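PDB 2W40: glycerol kinase, putative from Plasmodium falciparum, which probably catalyses the ATP-dependent phosphorylation of glycerol to sn-glycerol 3-phosphate, the single step that feeds glycerol into its degradation pathway. Local coordinates for residues 76-81 and 241-246; 179-184 and 218-223; 250-255 and 442-447; 183-188 and 291-296; 9-14 and 33-38. One frame throughout, in Å; residues are numbered along the deposited sequence. Where two conformers were deposited one is given.

Contact 1: residues 76-81 and 241-246; sequences IKCIGI and PITGCI. With EDO (1,2-ethanediol), chain B.
Ile-81 and Ile-242 meet through their branch ends, CD1 of Ile-81 lying 3.8 Å from CG2 of Ile-242. In Ile-242, CG1 stands beside the backbone N (chi1 -63°) and turns to Ile-79, whose CB is 4.2 Å from that CG1. These isoleucines and Cys-245 share one face of the sheet, which helix 167-176 covers through Ile-172 and Thr-176. Cys-78 and Thr-243 belong instead to the side packed by helix 443-455, and CB of Cys-78 comes within 3.3 Å of Thr-243 OG1; that hydroxyl is hydrogen-bonded to Ala-452 O.

Between the two layers runs the backbone pairing, the two strand segments 14° from parallel. Ile-79 N donates to Pro-241 O over 3.0 Å, and Ile-79 O accepts from Thr-243 N at 2.9 Å. Ile-79 pairs with Ile-242 but Gly-80 with Gly-244, which leaves Thr-243 as the extra residue of a beta bulge; beyond it Ile-81 N reaches Gly-244 O at 2.9 Å. At the polar edge Lys-77 forms a salt bridge with Glu-23, and Ile-76 N holds O1 of a 1,2-ethanediol at 2.8 Å. The mixed sheet, with 3-11, 74-83 and 241-247 as parallel neighbours, 15-21 and 27-34 antiparallel beyond, and helices on both sides, matches the actin-like ATPase core.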
# COMPACT_ATOMS: atom_id res chain seq x y z
N ILE C 76 -24.43 -29.43 -31.58
CA ILE C 76 -24.31 -28.01 -31.12
C ILE C 76 -25.40 -27.25 -31.85
O ILE C 76 -25.35 -27.13 -33.04
CB ILE C 76 -22.90 -27.38 -31.41
CG1 ILE C 76 -21.83 -28.31 -30.89
CG2 ILE C 76 -22.83 -26.02 -30.84
CD1 ILE C 76 -20.49 -28.03 -31.26
N LYS C 77 -26.41 -26.80 -31.14
CA LYS C 77 -27.59 -26.20 -31.75
C LYS C 77 -27.32 -24.77 -32.24
O LYS C 77 -27.83 -24.32 -33.27
CB LYS C 77 -28.73 -26.17 -30.75
CG LYS C 77 -29.30 -27.59 -30.44
CD LYS C 77 -29.88 -28.14 -31.66
CE LYS C 77 -30.87 -29.24 -31.32
NZ LYS C 77 -32.15 -28.71 -30.58
N CYS C 78 -26.54 -24.07 -31.42
CA CYS C 78 -26.28 -22.64 -31.68
C CYS C 78 -25.16 -22.17 -30.77
O CYS C 78 -24.76 -22.86 -29.82
CB CYS C 78 -27.52 -21.84 -31.41
SG CYS C 78 -28.26 -22.14 -29.87
N ILE C 79 -24.72 -20.92 -31.03
CA ILE C 79 -23.65 -20.26 -30.29
C ILE C 79 -24.16 -18.91 -29.85
O ILE C 79 -24.70 -18.17 -30.67
CB ILE C 79 -22.34 -20.12 -31.14
CG1 ILE C 79 -21.83 -21.50 -31.52
CG2 ILE C 79 -21.34 -19.23 -30.43
CD1 ILE C 79 -20.76 -21.41 -32.70
N GLY C 80 -24.03 -18.57 -28.57
CA GLY C 80 -24.23 -17.19 -28.07
C GLY C 80 -22.86 -16.61 -27.62
O GLY C 80 -21.98 -17.33 -27.15
N ILE C 81 -22.72 -15.31 -27.88
CA ILE C 81 -21.50 -14.59 -27.62
C ILE C 81 -21.78 -13.47 -26.63
O ILE C 81 -22.73 -12.69 -26.80
CB ILE C 81 -20.90 -14.01 -28.91
CG1 ILE C 81 -20.41 -15.20 -29.74
CG2 ILE C 81 -19.78 -13.01 -28.60
CD1 ILE C 81 -19.80 -14.91 -31.07
N PRO C 241 -24.68 -22.02 -36.33
CA PRO C 241 -25.03 -20.59 -36.37
C PRO C 241 -24.77 -19.86 -35.03
O PRO C 241 -24.90 -20.44 -33.96
CB PRO C 241 -26.52 -20.63 -36.61
CG PRO C 241 -26.96 -21.84 -35.84
CD PRO C 241 -25.87 -22.84 -35.95
N ILE C 242 -24.39 -18.60 -35.14
CA ILE C 242 -24.19 -17.71 -34.02
C ILE C 242 -25.51 -16.92 -33.99
O ILE C 242 -25.86 -16.18 -34.94
CB ILE C 242 -22.99 -16.74 -34.25
CG1 ILE C 242 -21.69 -17.55 -34.36
CG2 ILE C 242 -22.92 -15.72 -33.09
CD1 ILE C 242 -20.46 -16.72 -34.92
N THR C 243 -26.24 -17.11 -32.90
CA THR C 243 -27.62 -16.65 -32.85
C THR C 243 -27.97 -15.73 -31.67
O THR C 243 -29.12 -15.25 -31.54
CB THR C 243 -28.58 -17.86 -32.84
OG1 THR C 243 -28.32 -18.66 -31.67
CG2 THR C 243 -28.36 -18.70 -34.07
N GLY C 244 -27.00 -15.47 -30.80
CA GLY C 244 -27.20 -14.48 -29.79
C GLY C 244 -25.93 -13.75 -29.47
O GLY C 244 -24.88 -14.32 -29.54
N CYS C 245 -26.06 -12.46 -29.19
CA CYS C 245 -24.94 -11.62 -28.85
C CYS C 245 -25.34 -10.48 -28.01
O CYS C 245 -26.30 -9.80 -28.31
CB CYS C 245 -24.40 -11.07 -30.13
SG CYS C 245 -22.80 -10.13 -30.00
N ILE C 246 -24.62 -10.26 -26.93
CA ILE C 246 -24.97 -9.24 -25.92
C ILE C 246 -23.71 -8.89 -25.10
O ILE C 246 -22.87 -9.78 -24.88
CB ILE C 246 -26.15 -9.74 -25.02
CG1 ILE C 246 -26.66 -8.66 -24.13
CG2 ILE C 246 -25.68 -11.03 -24.25
CD1 ILE C 246 -28.12 -8.88 -23.59
C1 EDO B . -21.82 -29.89 -34.21
O1 EDO B . -23.15 -30.33 -33.93
C2 EDO B . -20.61 -30.85 -34.26
O2 EDO B . -20.67 -31.93 -33.30

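Contact 2: residues 179-184 and 218-223; sequences NCYTDV and EIKSNC
Over one face of the Tyr-181 ring lies the bent chain of Lys-220, its CE 3.7 Å from the ring centroid and 12° off the normal, a CH-pi contact. Lys-220 NZ follows at 4.5 Å from the same centroid, adding a cation-pi interaction. At the ring's edge Glu-218 OE1 approaches CE1 of Tyr-181 to 3.6 Å, its carboxylate turned 72° from the ring. Bends at chi2 and chi3 of Lys-220, both -94°, fold the chain over the tyrosine; a water links Tyr-181 OH to Lys-220 NZ, which also bonds Ser-224 OG and Asn-225 O.

Beneath is a small two-stranded parallel sheet, in register from Tyr-181 with Glu-218 to Asp-183 with Lys-220. Thr-182 pairs through both its backbone N and its backbone O, each at 2.9 Å, to Glu-218 O and Lys-220 N. At the end of strand 181-183, Asp-183 becomes the N-cap of helix 184-187. Its OD2, bound chiefly by Thr-185 OG1, receives a weak bond of 3.1 Å from Asn-222 ND2; Asn-222 is tied more firmly to Cys-245 O and Lys-296 N. Ile-219, on the other face with Thr-182, reaches past the strand end, its CG2 3.6 Å from CG1 of Val-184.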
# COMPACT_ATOMS: atom_id res chain seq x y z
N ASN C 179 -17.96 -11.55 -41.27
CA ASN C 179 -19.17 -10.78 -40.96
C ASN C 179 -18.82 -9.66 -39.97
O ASN C 179 -18.05 -9.87 -39.06
CB ASN C 179 -20.29 -11.63 -40.35
CG ASN C 179 -20.82 -12.71 -41.29
OD1 ASN C 179 -20.49 -12.74 -42.46
ND2 ASN C 179 -21.73 -13.53 -40.75
N CYS C 180 -19.45 -8.50 -40.13
CA CYS C 180 -19.19 -7.34 -39.31
C CYS C 180 -20.53 -6.90 -38.69
O CYS C 180 -21.39 -6.16 -39.31
CB CYS C 180 -18.65 -6.20 -40.19
SG CYS C 180 -16.94 -6.46 -40.80
N TYR C 181 -20.68 -7.33 -37.44
CA TYR C 181 -21.86 -7.08 -36.69
C TYR C 181 -21.54 -6.68 -35.28
O TYR C 181 -20.57 -7.09 -34.70
CB TYR C 181 -22.76 -8.34 -36.58
CG TYR C 181 -23.36 -8.82 -37.86
CD1 TYR C 181 -24.13 -8.01 -38.61
CD2 TYR C 181 -23.29 -10.15 -38.21
CE1 TYR C 181 -24.77 -8.46 -39.75
CE2 TYR C 181 -23.92 -10.62 -39.35
CZ TYR C 181 -24.66 -9.76 -40.12
OH TYR C 181 -25.33 -10.21 -41.23
N THR C 182 -22.47 -5.94 -34.73
CA THR C 182 -22.55 -5.73 -33.29
C THR C 182 -24.02 -5.86 -32.89
O THR C 182 -24.88 -6.18 -33.69
CB THR C 182 -21.96 -4.35 -32.80
OG1 THR C 182 -21.75 -4.40 -31.38
CG2 THR C 182 -22.79 -3.15 -33.28
N ASP C 183 -24.23 -5.70 -31.61
CA ASP C 183 -25.58 -5.70 -31.03
C ASP C 183 -25.84 -4.41 -30.30
O ASP C 183 -24.91 -3.64 -29.96
CB ASP C 183 -25.80 -6.89 -30.13
CG ASP C 183 -25.09 -6.73 -28.83
OD1 ASP C 183 -23.90 -7.12 -28.75
OD2 ASP C 183 -25.66 -6.12 -27.90
N VAL C 184 -27.12 -4.09 -30.13
CA VAL C 184 -27.49 -2.81 -29.53
C VAL C 184 -26.89 -2.52 -28.14
O VAL C 184 -26.60 -1.37 -27.78
CB VAL C 184 -29.03 -2.70 -29.38
CG1 VAL C 184 -29.79 -2.55 -30.69
CG2 VAL C 184 -29.58 -3.85 -28.57
N GLU C 218 -22.81 -3.32 -38.57
CA GLU C 218 -24.25 -3.19 -38.49
C GLU C 218 -24.74 -3.53 -37.07
O GLU C 218 -24.33 -4.58 -36.57
CB GLU C 218 -24.95 -4.16 -39.46
CG GLU C 218 -26.47 -4.02 -39.44
CD GLU C 218 -27.15 -5.06 -40.34
OE1 GLU C 218 -26.47 -5.62 -41.25
OE2 GLU C 218 -28.38 -5.28 -40.15
N ILE C 219 -25.64 -2.72 -36.55
CA ILE C 219 -26.20 -2.91 -35.18
C ILE C 219 -27.44 -3.86 -35.27
O ILE C 219 -28.40 -3.58 -36.01
CB ILE C 219 -26.62 -1.57 -34.51
CG1 ILE C 219 -25.39 -0.62 -34.42
CG2 ILE C 219 -27.24 -1.77 -33.09
CD1 ILE C 219 -25.76 0.76 -34.01
N LYS C 220 -27.31 -4.99 -34.59
CA LYS C 220 -28.32 -6.04 -34.62
C LYS C 220 -29.06 -6.11 -33.30
O LYS C 220 -28.60 -5.65 -32.29
CB LYS C 220 -27.67 -7.40 -34.84
CG LYS C 220 -26.86 -7.52 -36.17
CD LYS C 220 -27.59 -8.05 -37.25
CE LYS C 220 -27.39 -9.54 -37.38
NZ LYS C 220 -28.41 -9.99 -38.40
N SER C 221 -30.19 -6.77 -33.31
CA SER C 221 -30.88 -7.11 -32.04
C SER C 221 -30.10 -8.27 -31.38
O SER C 221 -29.16 -8.87 -31.95
CB SER C 221 -32.38 -7.48 -32.31
OG SER C 221 -32.42 -8.71 -33.03
N ASN C 222 -30.41 -8.53 -30.12
CA ASN C 222 -29.65 -9.52 -29.36
C ASN C 222 -29.86 -11.00 -29.78
O ASN C 222 -28.97 -11.81 -29.61
CB ASN C 222 -29.92 -9.39 -27.84
CG ASN C 222 -29.46 -8.05 -27.27
OD1 ASN C 222 -30.23 -7.23 -26.77
ND2 ASN C 222 -28.17 -7.82 -27.40
N CYS C 223 -31.06 -11.32 -30.28
CA CYS C 223 -31.33 -12.61 -30.89
C CYS C 223 -31.38 -12.34 -32.42
O CYS C 223 -32.22 -11.60 -32.90
CB CYS C 223 -32.70 -13.04 -30.43
SG CYS C 223 -32.88 -13.42 -28.70
O HOH W 1 -21.89 -4.59 -41.25
O HOH W 2 -27.93 -9.38 -41.25

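Contact 3: residues 250-255 and 442-447; sequences QSACIG and EVTSLG
With OG set anti to the backbone N (chi1 -160°), Ser-251 aims its hydroxyl across the interface at Thr-444 O and donates a hydrogen bond of 2.6 Å in the plane of that carbonyl. Val-443 places CG2 between its own backbone N and carbonyl carbon, and this methyl rests 3.9 Å from CB of Ala-252. The same CB is 3.8 Å from Thr-444 OG1.

The helical segments 250-255 and 443-447 cross at 81°, their axes 6.6 Å apart. So close a crossing is consistent with the two facing glycines: the CA atoms of Gly-255 and Gly-447 are 4.1 Å apart, with no side chain between them. Gly-447 CA makes a CA-H...O contact of 3.4 Å to Ser-251 O, nearly straight at 162°. Leu-446 closes one flank by laying CD2 against Gly-255 O, while Ser-445 turns away to bond Glu-442 O and Tyr-21 OH.

The segments come from the N-terminal and C-terminal FGGY ranges, and Thr-444 is about 10 Å, between side chains, from the ADP-binding Thr-270. The serine hydroxyl thus has its acceptor within the buried interface, and the rest is mainly van der Waals packing of glycine backbone and small side chains.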
# COMPACT_ATOMS: atom_id res chain seq x y z
N GLN C 250 -25.15 -6.78 -19.43
CA GLN C 250 -26.52 -6.98 -19.90
C GLN C 250 -26.86 -8.47 -19.99
O GLN C 250 -27.99 -8.90 -19.63
CB GLN C 250 -26.70 -6.24 -21.24
CG GLN C 250 -26.82 -4.77 -21.09
CD GLN C 250 -25.55 -3.97 -21.33
OE1 GLN C 250 -24.45 -4.52 -21.13
NE2 GLN C 250 -25.70 -2.62 -21.65
N SER C 251 -25.90 -9.28 -20.38
CA SER C 251 -26.08 -10.77 -20.39
C SER C 251 -26.48 -11.26 -19.01
O SER C 251 -27.39 -12.08 -18.86
CB SER C 251 -24.87 -11.51 -20.95
OG SER C 251 -25.21 -12.80 -21.36
N ALA C 252 -25.83 -10.75 -17.98
CA ALA C 252 -26.12 -11.11 -16.62
C ALA C 252 -27.53 -10.69 -16.18
O ALA C 252 -28.18 -11.37 -15.32
CB ALA C 252 -25.06 -10.46 -15.72
N CYS C 253 -28.06 -9.59 -16.69
CA CYS C 253 -29.49 -9.18 -16.55
C CYS C 253 -30.44 -10.23 -17.10
O CYS C 253 -31.42 -10.58 -16.44
CB CYS C 253 -29.80 -7.87 -17.23
SG CYS C 253 -28.89 -6.45 -16.56
N ILE C 254 -30.08 -10.82 -18.24
CA ILE C 254 -30.96 -11.85 -18.78
C ILE C 254 -30.81 -13.13 -17.95
O ILE C 254 -31.84 -13.75 -17.63
CB ILE C 254 -30.72 -12.07 -20.28
CG1 ILE C 254 -31.03 -10.80 -21.08
CG2 ILE C 254 -31.64 -13.17 -20.86
CD1 ILE C 254 -30.73 -10.98 -22.58
N GLY C 255 -29.61 -13.51 -17.60
CA GLY C 255 -29.39 -14.65 -16.71
C GLY C 255 -29.97 -14.57 -15.31
O GLY C 255 -30.21 -15.63 -14.69
N GLU C 442 -22.07 -18.18 -12.79
CA GLU C 442 -21.78 -17.79 -14.23
C GLU C 442 -23.01 -17.31 -14.96
O GLU C 442 -23.26 -17.70 -16.10
CB GLU C 442 -21.03 -18.86 -15.03
CG GLU C 442 -19.65 -19.22 -14.46
CD GLU C 442 -18.54 -18.15 -14.64
OE1 GLU C 442 -18.72 -17.08 -15.30
OE2 GLU C 442 -17.40 -18.44 -14.16
N VAL C 443 -23.71 -16.32 -14.38
CA VAL C 443 -24.98 -15.87 -14.96
C VAL C 443 -24.74 -15.11 -16.29
O VAL C 443 -25.66 -15.07 -17.16
CB VAL C 443 -25.88 -15.01 -14.04
CG1 VAL C 443 -26.22 -15.75 -12.73
CG2 VAL C 443 -25.25 -13.72 -13.67
N THR C 444 -23.53 -14.54 -16.46
CA THR C 444 -23.21 -13.94 -17.79
C THR C 444 -23.35 -14.91 -18.96
O THR C 444 -24.04 -14.65 -19.96
CB THR C 444 -21.81 -13.33 -17.75
OG1 THR C 444 -21.86 -12.23 -16.81
CG2 THR C 444 -21.39 -12.83 -19.15
N SER C 445 -22.65 -16.06 -18.87
CA SER C 445 -22.75 -17.10 -19.93
C SER C 445 -24.17 -17.63 -20.07
O SER C 445 -24.59 -17.97 -21.16
CB SER C 445 -21.78 -18.21 -19.66
OG SER C 445 -22.14 -18.98 -18.50
N LEU C 446 -24.90 -17.74 -18.94
CA LEU C 446 -26.28 -18.22 -18.96
C LEU C 446 -27.16 -17.29 -19.80
O LEU C 446 -27.98 -17.77 -20.63
CB LEU C 446 -26.78 -18.35 -17.53
CG LEU C 446 -28.12 -18.91 -17.31
CD1 LEU C 446 -28.27 -20.26 -17.91
CD2 LEU C 446 -28.35 -18.80 -15.78
N GLY C 447 -26.98 -15.97 -19.69
CA GLY C 447 -27.81 -15.09 -20.48
C GLY C 447 -27.62 -15.21 -22.00
O GLY C 447 -28.58 -15.17 -22.76

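Contact 4: residues 183-188 and 291-296; sequences DVTNAS and TTICYK. With EDO (1,2-ethanediol), chain D.
Val-184, Thr-185 and Ser-188 of a short N-capped helical turn rest against Ile-293 of strand 290-295, the outermost strand at one side of the seven-stranded sheet in this chain. CG2 of Ile-293 rests against a pair of neighbouring methyls, CG2 of Val-184 and CG2 of Thr-185, 3.9 Å from each. The other branch of the isoleucine, CG1, lies 3.9 Å from CB of Ser-188.

Thr-185 has CG2 beside its backbone N (chi1 70° for OG1), and this methyl sits 3.5 Å from Cys-294 O, a buried carbonyl without a polar partner in the model. Ser-188 turns OG back to its own segment, donating to Thr-185 O at 2.7 Å. A water takes in Ser-188 O, Thr-291 O and Thr-292 OG1, beside the point where Ser-188 OG and Thr-292 OG1 are 2.9 Å apart.

Asp-183 fixes the start of the helix. Its OD1 takes ND2 of Asn-186 on the syn lone pair at 2.8 Å, and its OD2 accepts from Asn-186 N at 3.3 Å, met from above the carboxylate plane. Thr-185 OG1, at a very short distance, and, weakly, Thr-185 N also bond OD2. The extended Lys-296 passes CB over CG2 of Val-184 and ends with NZ 3.0 Å from O1 of a 1,2-ethanediol, which Asp-299 also binds.

Cys-294 and Tyr-295 form a classic beta bulge opposite Lys-304 of strand 304-311. Gln-250 of helix 248-255 bonds Ile-293 O from beside Thr-185, and Asn-168 of helix 167-176 packs on Asp-183 and Asn-186.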
# COMPACT_ATOMS: atom_id res chain seq x y z
N ASP C 183 -24.23 -5.70 -31.61
CA ASP C 183 -25.58 -5.70 -31.03
C ASP C 183 -25.84 -4.41 -30.30
O ASP C 183 -24.91 -3.64 -29.96
CB ASP C 183 -25.80 -6.89 -30.13
CG ASP C 183 -25.09 -6.73 -28.83
OD1 ASP C 183 -23.90 -7.12 -28.75
OD2 ASP C 183 -25.66 -6.12 -27.90
N VAL C 184 -27.12 -4.09 -30.13
CA VAL C 184 -27.49 -2.81 -29.53
C VAL C 184 -26.89 -2.52 -28.14
O VAL C 184 -26.60 -1.37 -27.78
CB VAL C 184 -29.03 -2.70 -29.38
CG1 VAL C 184 -29.79 -2.55 -30.69
CG2 VAL C 184 -29.58 -3.85 -28.57
N THR C 185 -26.66 -3.53 -27.32
CA THR C 185 -26.02 -3.34 -26.01
C THR C 185 -24.53 -2.93 -26.10
O THR C 185 -24.15 -1.92 -25.50
CB THR C 185 -26.22 -4.50 -25.03
OG1 THR C 185 -25.47 -5.67 -25.45
CG2 THR C 185 -27.73 -4.80 -24.90
N ASN C 186 -23.76 -3.64 -26.95
CA ASN C 186 -22.39 -3.27 -27.17
C ASN C 186 -22.25 -1.92 -27.89
O ASN C 186 -21.39 -1.12 -27.51
CB ASN C 186 -21.66 -4.36 -27.95
CG ASN C 186 -21.12 -5.48 -27.01
OD1 ASN C 186 -20.22 -5.22 -26.20
ND2 ASN C 186 -21.62 -6.68 -27.15
N ALA C 187 -23.13 -1.67 -28.86
CA ALA C 187 -23.08 -0.38 -29.58
C ALA C 187 -23.31 0.78 -28.60
O ALA C 187 -22.78 1.89 -28.81
CB ALA C 187 -24.05 -0.30 -30.75
N SER C 188 -24.11 0.57 -27.55
CA SER C 188 -24.45 1.63 -26.59
C SER C 188 -23.26 2.02 -25.65
O SER C 188 -23.36 2.98 -24.90
CB SER C 188 -25.66 1.20 -25.77
OG SER C 188 -25.30 0.34 -24.71
N THR C 291 -26.93 5.81 -18.69
CA THR C 291 -28.13 5.28 -19.40
C THR C 291 -27.68 4.32 -20.48
O THR C 291 -26.86 4.73 -21.32
CB THR C 291 -28.91 6.42 -20.07
OG1 THR C 291 -29.18 7.37 -19.10
CG2 THR C 291 -30.20 5.94 -20.74
N THR C 292 -28.10 3.07 -20.44
CA THR C 292 -27.68 2.08 -21.41
C THR C 292 -28.89 1.23 -21.88
O THR C 292 -30.01 1.40 -21.40
CB THR C 292 -26.53 1.22 -20.81
OG1 THR C 292 -25.92 0.47 -21.84
CG2 THR C 292 -27.12 0.25 -19.68
N ILE C 293 -28.66 0.45 -22.89
CA ILE C 293 -29.66 -0.47 -23.40
C ILE C 293 -29.57 -1.75 -22.52
O ILE C 293 -28.43 -2.26 -22.31
CB ILE C 293 -29.43 -0.91 -24.84
CG1 ILE C 293 -29.45 0.25 -25.84
CG2 ILE C 293 -30.43 -2.02 -25.18
CD1 ILE C 293 -30.71 0.92 -25.94
N CYS C 294 -30.67 -2.21 -21.91
CA CYS C 294 -30.66 -3.48 -21.23
C CYS C 294 -30.68 -4.67 -22.21
O CYS C 294 -29.79 -5.56 -22.16
CB CYS C 294 -31.80 -3.56 -20.25
SG CYS C 294 -31.54 -4.73 -18.88
N TYR C 295 -31.64 -4.69 -23.13
CA TYR C 295 -31.70 -5.71 -24.18
C TYR C 295 -32.76 -5.26 -25.19
O TYR C 295 -33.64 -4.47 -24.87
CB TYR C 295 -31.99 -7.11 -23.57
CG TYR C 295 -33.17 -7.13 -22.58
CD1 TYR C 295 -34.49 -7.12 -23.04
CD2 TYR C 295 -32.96 -7.02 -21.23
CE1 TYR C 295 -35.52 -7.03 -22.13
CE2 TYR C 295 -34.03 -6.97 -20.34
CZ TYR C 295 -35.30 -7.00 -20.81
OH TYR C 295 -36.41 -6.93 -19.89
N LYS C 296 -32.72 -5.86 -26.37
CA LYS C 296 -33.73 -5.76 -27.42
C LYS C 296 -33.59 -7.08 -28.11
O LYS C 296 -32.75 -7.25 -28.92
CB LYS C 296 -33.46 -4.59 -28.40
CG LYS C 296 -34.47 -4.45 -29.54
CD LYS C 296 -34.13 -3.35 -30.47
CE LYS C 296 -34.84 -3.54 -31.75
NZ LYS C 296 -34.75 -2.41 -32.71
C1 EDO D . -31.31 -3.50 -33.51
O1 EDO D . -31.81 -2.19 -33.08
C2 EDO D . -31.77 -3.81 -34.93
O2 EDO D . -33.17 -4.08 -34.81
O HOH W 3 -24.76 2.88 -22.63

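Contact 5: residues 9-14 and 33-38; sequences IDQSTQ and LNHEQK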
# COMPACT_ATOMS: atom_id res chain seq x y z
N ILE C 9 -20.12 -18.43 -25.31
CA ILE C 9 -18.75 -17.96 -25.18
C ILE C 9 -18.83 -16.66 -24.34
O ILE C 9 -19.58 -15.71 -24.72
CB ILE C 9 -18.14 -17.64 -26.56
CG1 ILE C 9 -18.05 -18.97 -27.39
CG2 ILE C 9 -16.82 -16.82 -26.33
CD1 ILE C 9 -17.83 -18.71 -28.87
N ASP C 10 -18.04 -16.59 -23.25
CA ASP C 10 -17.91 -15.34 -22.46
C ASP C 10 -16.44 -14.90 -22.55
O ASP C 10 -15.56 -15.49 -21.97
CB ASP C 10 -18.36 -15.61 -21.04
CG ASP C 10 -18.16 -14.49 -20.08
OD1 ASP C 10 -17.86 -13.37 -20.51
OD2 ASP C 10 -18.37 -14.75 -18.82
N GLN C 11 -16.16 -13.97 -23.42
CA GLN C 11 -14.85 -13.44 -23.63
C GLN C 11 -14.72 -12.28 -22.63
O GLN C 11 -15.19 -11.16 -22.88
CB GLN C 11 -14.66 -12.99 -25.11
CG GLN C 11 -13.22 -12.85 -25.56
CD GLN C 11 -12.41 -11.94 -24.62
OE1 GLN C 11 -12.54 -10.72 -24.65
NE2 GLN C 11 -11.71 -12.57 -23.66
N SER C 12 -14.21 -12.61 -21.46
CA SER C 12 -14.19 -11.72 -20.33
C SER C 12 -12.88 -10.93 -20.27
O SER C 12 -11.97 -11.10 -21.10
CB SER C 12 -14.49 -12.52 -19.04
OG SER C 12 -14.79 -11.67 -17.97
N THR C 13 -12.81 -10.02 -19.30
CA THR C 13 -11.59 -9.12 -19.25
C THR C 13 -10.33 -9.92 -19.02
O THR C 13 -9.33 -9.66 -19.67
CB THR C 13 -11.73 -8.09 -18.15
OG1 THR C 13 -12.97 -7.37 -18.37
CG2 THR C 13 -10.64 -7.04 -18.23
N GLN C 14 -10.33 -10.83 -18.04
CA GLN C 14 -9.10 -11.56 -17.63
C GLN C 14 -8.88 -12.93 -18.29
O GLN C 14 -7.80 -13.47 -18.22
CB GLN C 14 -9.04 -11.69 -16.10
CG GLN C 14 -8.97 -10.31 -15.38
CD GLN C 14 -9.10 -10.39 -13.93
OE1 GLN C 14 -10.18 -10.20 -13.38
NE2 GLN C 14 -8.02 -10.74 -13.28
N LEU C 33 -9.29 -19.96 -20.25
CA LEU C 33 -7.91 -19.67 -20.41
C LEU C 33 -7.76 -18.22 -20.17
O LEU C 33 -8.42 -17.40 -20.76
CB LEU C 33 -7.39 -20.06 -21.80
CG LEU C 33 -7.20 -21.51 -22.19
CD1 LEU C 33 -6.91 -21.58 -23.76
CD2 LEU C 33 -6.01 -22.05 -21.32
N ASN C 34 -6.77 -17.88 -19.34
CA ASN C 34 -6.39 -16.47 -19.17
C ASN C 34 -5.67 -15.97 -20.39
O ASN C 34 -5.07 -16.72 -21.16
CB ASN C 34 -5.44 -16.34 -17.97
CG ASN C 34 -6.08 -16.64 -16.66
OD1 ASN C 34 -7.32 -16.62 -16.47
ND2 ASN C 34 -5.21 -17.04 -15.69
N HIS C 35 -5.67 -14.63 -20.54
CA HIS C 35 -4.84 -13.98 -21.54
C HIS C 35 -4.16 -12.78 -20.79
O HIS C 35 -4.60 -12.35 -19.68
CB HIS C 35 -5.60 -13.50 -22.77
CG HIS C 35 -6.75 -12.60 -22.45
ND1 HIS C 35 -7.99 -13.07 -22.08
CD2 HIS C 35 -6.85 -11.26 -22.51
CE1 HIS C 35 -8.78 -12.04 -21.81
NE2 HIS C 35 -8.11 -10.92 -22.06
N GLU C 36 -3.05 -12.31 -21.36
CA GLU C 36 -2.20 -11.30 -20.72
C GLU C 36 -2.95 -10.00 -20.54
O GLU C 36 -3.53 -9.51 -21.47
CB GLU C 36 -0.94 -11.07 -21.52
CG GLU C 36 0.06 -10.35 -20.76
CD GLU C 36 1.27 -9.93 -21.54
OE1 GLU C 36 1.36 -10.24 -22.76
OE2 GLU C 36 2.18 -9.27 -20.95
N GLN C 37 -2.86 -9.44 -19.32
CA GLN C 37 -3.38 -8.08 -19.06
C GLN C 37 -2.13 -7.18 -19.16
O GLN C 37 -1.30 -7.18 -18.26
CB GLN C 37 -3.99 -7.98 -17.64
CG GLN C 37 -5.00 -9.11 -17.32
CD GLN C 37 -6.17 -9.08 -18.30
OE1 GLN C 37 -6.92 -8.11 -18.28
NE2 GLN C 37 -6.33 -10.12 -19.17
N LYS C 38 -1.97 -6.53 -20.29
CA LYS C 38 -0.80 -5.74 -20.54
C LYS C 38 -0.98 -4.32 -19.98
O LYS C 38 -1.75 -3.49 -20.53
CB LYS C 38 -0.55 -5.65 -22.01
CG LYS C 38 -0.37 -6.95 -22.74
CD LYS C 38 -0.42 -6.78 -24.29
CE LYS C 38 -0.34 -8.05 -25.05
NZ LYS C 38 1.05 -8.51 -25.15
O HOH W 4 -5.53 -12.94 -16.80
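His-35 and Gln-37 gather closely round the carbonyl of Thr-13, whereas Asn-34 meets Gln-14 more loosely at the exposed end. On the tight side NE2 of His-35 is 3.0 Å from Thr-13 O, and Gln-37 NE2 gives the same oxygen a weak bond of 3.1 Å. That amide is held by firmer ties: its NE2 donates to His-35 O at 2.9 Å (162°), and its OE1 accepts from Tyr-45 OH and bonds His-47. Ser-12 O lies in the plane of the histidine ring at its edge, 3.4 Å from CE1 of His-35. Gln-11 NE2, which also bonds Ser-12 O, comes within 3.5 Å of His-35 CE1, its amide turned 70° from the ring and its OE1 bound by Gln-84 NE2.

The looser side rests on Gln-14 O. His-35 N reaches it by a weak bond of 3.4 Å, CA of Asn-34 brushes it, and a water ties it to His-35 O. Gln-14 OE1 bonds OG1 of the ADP-binding Thr-270. The turn joins strand 3-11 to strand 15-21, the position of the phosphate-binding hairpin in actin-like ATPases; strand 27-34 runs beside 15-21, helix 49-70 covers Leu-33 and His-35, and helix 167-176 packs on Gln-11.

Overall arrangement
Contacts 1 and 5 reach one sheet: Gly-80 O of contact 1 lies 2.8 Å from Ile-9 N of contact 5, probably a hydrogen bond. Contacts 2 and 4 share Asp-183 and Val-184, their centres about 10 Å apart, and Asn-222 connects them to contact 1, its ND2 2.9 Å from Cys-245 O, probably a hydrogen bond. Strand 241-247 runs straight into helix 248-255, which carries contact 3; there Gln-250 NE2 reaches Ile-293 O of contact 4 at 2.8 Å. Contacts 3 and 4 each join the two FGGY ranges. Contact 5 is nearest the nucleotide site, with Gln-14 about 3 Å from Thr-270 between side chains, whereas contacts 1, 2 and 4 lie away from it.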